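Long-range contact in fusolin (Unidentified entomopoxvirus, PDB 4OW5), which probably binds chitin through a copper-dependent lytic polysaccharide monooxygenase domain, enhances virulence and crystallizes in vivo into viral spindles: residues G176-V181 / L194-T199. Residues are numbered along the deposited sequence; the frame is centred on the assembly and turned at random. Where two conformers were deposited one is given.
Sequences GPIPLV and LVYRTT
Leu180 and Tyr196 meet because both side chains swing beside their own backbone N (chi1 -77° and -68°), which turns them toward one another, and the leucine's CD2 comes to lie over one face of the phenol. They face each other in a beta hairpin at the edge of the fibronectin type III-like sandwich of an LPMO domain, where 180-182 is the outermost strand of its sheet in this chain and 194-203 pairs on its other side with strand 131-140. The example illustrates how a short edge strand is held by few backbone bonds and many side-chain contacts. Val181 and Val195 form the antiparallel hydrogen-bonded pair: Val181 N reaches Val195 O and Val195 N reaches Val181 O, both at 2.9 Å and nearly straight. Where the chain peels away, a water takes over, donating to Pro179 O and accepting from Arg197 N. Leu180 CD2 makes a CH-pi contact 3.8 Å from the ring centroid of Tyr196, while Ile178 O approaches the same ring at its edge, 3.1 Å from CD1. A hydrogen bond between Tyr196 OH and Glu145 OE2 fixes the phenol's far end, about 6 Å from the side chain of His144, which binds copper or zinc in other crystals. The bend at chi3 (-55°) turns the Arg197 guanidinium against Val181, whose CG2, in the conformer given, sits over its centre, 3.6 Å from CZ; NH1 is hydrogen-bonded to Gln182 O. Farther along, Ile178 crosses Thr198 at about a right angle and packs tightly, its CD1 only 3.5 Å from Thr198 CG2.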
ATOM      1  N   GLY A 176      -3.345 -29.703  -8.067  1.00 14.32           N
ATOM      2  CA  GLY A 176      -3.182 -31.106  -7.725  1.00 15.13           C
ATOM      3  C   GLY A 176      -3.903 -31.508  -6.455  1.00 17.98           C
ATOM      4  O   GLY A 176      -4.465 -30.679  -5.732  1.00 15.02           O
ATOM      5  N   PRO A 177      -3.862 -32.800  -6.122  1.00 17.46           N
ATOM      6  CA  PRO A 177      -4.458 -33.226  -4.842  1.00 18.94           C
ATOM      7  C   PRO A 177      -3.625 -32.760  -3.639  1.00 23.14           C
ATOM      8  O   PRO A 177      -2.433 -32.426  -3.769  1.00 22.27           O
ATOM      9  CB  PRO A 177      -4.495 -34.763  -4.961  1.00 19.99           C
ATOM     10  CG  PRO A 177      -3.409 -35.084  -5.887  1.00 23.47           C
ATOM     11  CD  PRO A 177      -3.238 -33.930  -6.833  1.00 18.12           C
ATOM     12  N   ILE A 178      -4.309 -32.579  -2.520  1.00 22.04           N
ATOM     13  CA  ILE A 178      -3.749 -32.257  -1.212  1.00 23.33           C
ATOM     14  C   ILE A 178      -4.289 -33.346  -0.258  1.00 28.49           C
ATOM     15  O   ILE A 178      -5.502 -33.488  -0.167  1.00 27.19           O
ATOM     16  CB  ILE A 178      -4.128 -30.823  -0.744  1.00 26.51           C
ATOM     17  CG1 ILE A 178      -3.775 -29.762  -1.799  1.00 25.19           C
ATOM     18  CG2 ILE A 178      -3.478 -30.507   0.598  1.00 28.75           C
ATOM     19  CD1 ILE A 178      -4.090 -28.398  -1.380  1.00 15.38           C
ATOM     20  N   PRO A 179      -3.472 -34.194   0.394  1.00 29.56           N
ATOM     21  CA  PRO A 179      -4.066 -35.206   1.276  1.00 28.77           C
ATOM     22  C   PRO A 179      -4.611 -34.567   2.561  1.00 27.20           C
ATOM     23  O   PRO A 179      -4.126 -33.524   3.007  1.00 25.26           O
ATOM     24  CB  PRO A 179      -2.890 -36.147   1.568  1.00 31.42           C
ATOM     25  CG  PRO A 179      -1.707 -35.225   1.572  1.00 37.02           C
ATOM     26  CD  PRO A 179      -1.997 -34.235   0.447  1.00 32.63           C
ATOM     27  N   LEU A 180      -5.654 -35.173   3.114  1.00 21.77           N
ATOM     28  CA  LEU A 180      -6.198 -34.779   4.409  1.00 18.95           C
ATOM     29  C   LEU A 180      -5.182 -35.086   5.530  1.00 19.70           C
ATOM     30  O   LEU A 180      -4.573 -36.158   5.536  1.00 19.06           O
ATOM     31  CB  LEU A 180      -7.481 -35.566   4.661  1.00 19.30           C
ATOM     32  CG  LEU A 180      -8.664 -35.086   3.930  1.00 24.85           C
ATOM     33  CD1 LEU A 180      -9.661 -36.209   3.708  1.00 25.71           C
ATOM     34  CD2 LEU A 180      -9.281 -33.929   4.649  1.00 25.65           C
ATOM     35  N   VAL A 181      -5.002 -34.165   6.464  1.00 14.80           N
ATOM     36  CA  VAL A 181      -4.072 -34.336   7.593  0.50 13.04           C
ATOM     37  C   VAL A 181      -4.761 -33.934   8.848  1.00 16.95           C
ATOM     38  O   VAL A 181      -5.708 -33.153   8.788  1.00 17.22           O
ATOM     39  CB  VAL A 181      -2.744 -33.551   7.449  0.50 15.02           C
ATOM     40  CG1 VAL A 181      -1.782 -34.262   6.503  0.50 16.18           C
ATOM     41  CG2 VAL A 181      -2.981 -32.090   7.028  0.50 12.61           C
ATOM     42  N   LEU A 194      -9.847 -33.041  10.661  1.00 16.07           N
ATOM     43  CA  LEU A 194      -8.990 -33.136   9.477  1.00 15.79           C
ATOM     44  C   LEU A 194      -9.060 -31.815   8.690  1.00 16.86           C
ATOM     45  O   LEU A 194     -10.113 -31.186   8.621  1.00 17.33           O
ATOM     46  CB  LEU A 194      -9.409 -34.298   8.567  1.00 15.94           C
ATOM     47  CG  LEU A 194      -9.274 -35.718   9.136  1.00 20.15           C
ATOM     48  CD1 LEU A 194      -9.804 -36.724   8.164  1.00 21.63           C
ATOM     49  CD2 LEU A 194      -7.850 -36.029   9.480  1.00 17.45           C
ATOM     50  N   VAL A 195      -7.944 -31.399   8.127  1.00 13.26           N
ATOM     51  CA  VAL A 195      -7.830 -30.217   7.272  1.00 12.94           C
ATOM     52  C   VAL A 195      -7.026 -30.600   6.041  1.00 16.99           C
ATOM     53  O   VAL A 195      -6.349 -31.634   6.034  1.00 18.88           O
ATOM     54  CB  VAL A 195      -7.164 -29.021   8.012  1.00 16.53           C
ATOM     55  CG1 VAL A 195      -8.066 -28.464   9.112  1.00 16.77           C
ATOM     56  CG2 VAL A 195      -5.792 -29.393   8.573  1.00 16.57           C
ATOM     57  N   TYR A 196      -7.069 -29.758   5.025  1.00 13.42           N
ATOM     58  CA  TYR A 196      -6.196 -29.835   3.872  1.00 13.16           C
ATOM     59  C   TYR A 196      -5.143 -28.778   4.088  1.00 18.27           C
ATOM     60  O   TYR A 196      -5.507 -27.621   4.299  1.00 17.03           O
ATOM     61  CB  TYR A 196      -6.913 -29.587   2.568  1.00 14.10           C
ATOM     62  CG  TYR A 196      -7.900 -30.654   2.177  1.00 14.75           C
ATOM     63  CD1 TYR A 196      -7.488 -31.782   1.502  1.00 16.41           C
ATOM     64  CD2 TYR A 196      -9.262 -30.455   2.334  1.00 16.41           C
ATOM     65  CE1 TYR A 196      -8.394 -32.756   1.097  1.00 16.10           C
ATOM     66  CE2 TYR A 196     -10.180 -31.426   1.955  1.00 17.31           C
ATOM     67  CZ  TYR A 196      -9.741 -32.592   1.362  1.00 20.63           C
ATOM     68  OH  TYR A 196     -10.663 -33.524   0.969  1.00 21.69           O
ATOM     69  N   ARG A 197      -3.861 -29.157   4.099  1.00 15.74           N
ATOM     70  CA  ARG A 197      -2.751 -28.204   4.243  1.00 15.60           C
ATOM     71  C   ARG A 197      -1.692 -28.405   3.206  1.00 22.21           C
ATOM     72  O   ARG A 197      -1.302 -29.531   2.962  1.00 21.89           O
ATOM     73  CB  ARG A 197      -2.050 -28.309   5.583  1.00 16.75           C
ATOM     74  CG  ARG A 197      -2.788 -27.836   6.766  1.00 15.72           C
ATOM     75  CD  ARG A 197      -1.834 -27.652   7.943  1.00 23.94           C
ATOM     76  NE  ARG A 197      -1.047 -28.843   8.282  1.00 24.74           N
ATOM     77  CZ  ARG A 197      -1.339 -29.742   9.229  1.00 29.62           C
ATOM     78  NH1 ARG A 197      -2.430 -29.614   9.967  1.00 17.69           N
ATOM     79  NH2 ARG A 197      -0.528 -30.769   9.450  1.00 20.10           N
ATOM     80  N   THR A 198      -1.149 -27.317   2.674  1.00 21.02           N
ATOM     81  CA  THR A 198      -0.056 -27.362   1.702  1.00 23.11           C
ATOM     82  C   THR A 198       0.706 -26.033   1.740  1.00 24.87           C
ATOM     83  O   THR A 198       0.095 -25.014   1.982  1.00 23.82           O
ATOM     84  CB  THR A 198      -0.607 -27.659   0.274  1.00 32.13           C
ATOM     85  OG1 THR A 198       0.457 -28.057  -0.572  1.00 40.94           O
ATOM     86  CG2 THR A 198      -1.347 -26.481  -0.357  1.00 32.92           C
ATOM     87  N   THR A 199       2.002 -26.045   1.444  1.00 23.58           N
ATOM     88  CA  THR A 199       2.813 -24.846   1.319  1.00 22.11           C
ATOM     89  C   THR A 199       2.922 -24.503  -0.140  1.00 25.85           C
ATOM     90  O   THR A 199       3.291 -25.352  -0.963  1.00 24.25           O
ATOM     91  CB  THR A 199       4.190 -25.009   1.966  1.00 21.65           C
ATOM     92  OG1 THR A 199       3.991 -25.230   3.354  1.00 28.80           O
ATOM     93  CG2 THR A 199       5.066 -23.758   1.810  1.00 19.86           C
TER
HETATM   94  O   HOH W   1      -2.552 -31.571   3.646  1.00 40.66           O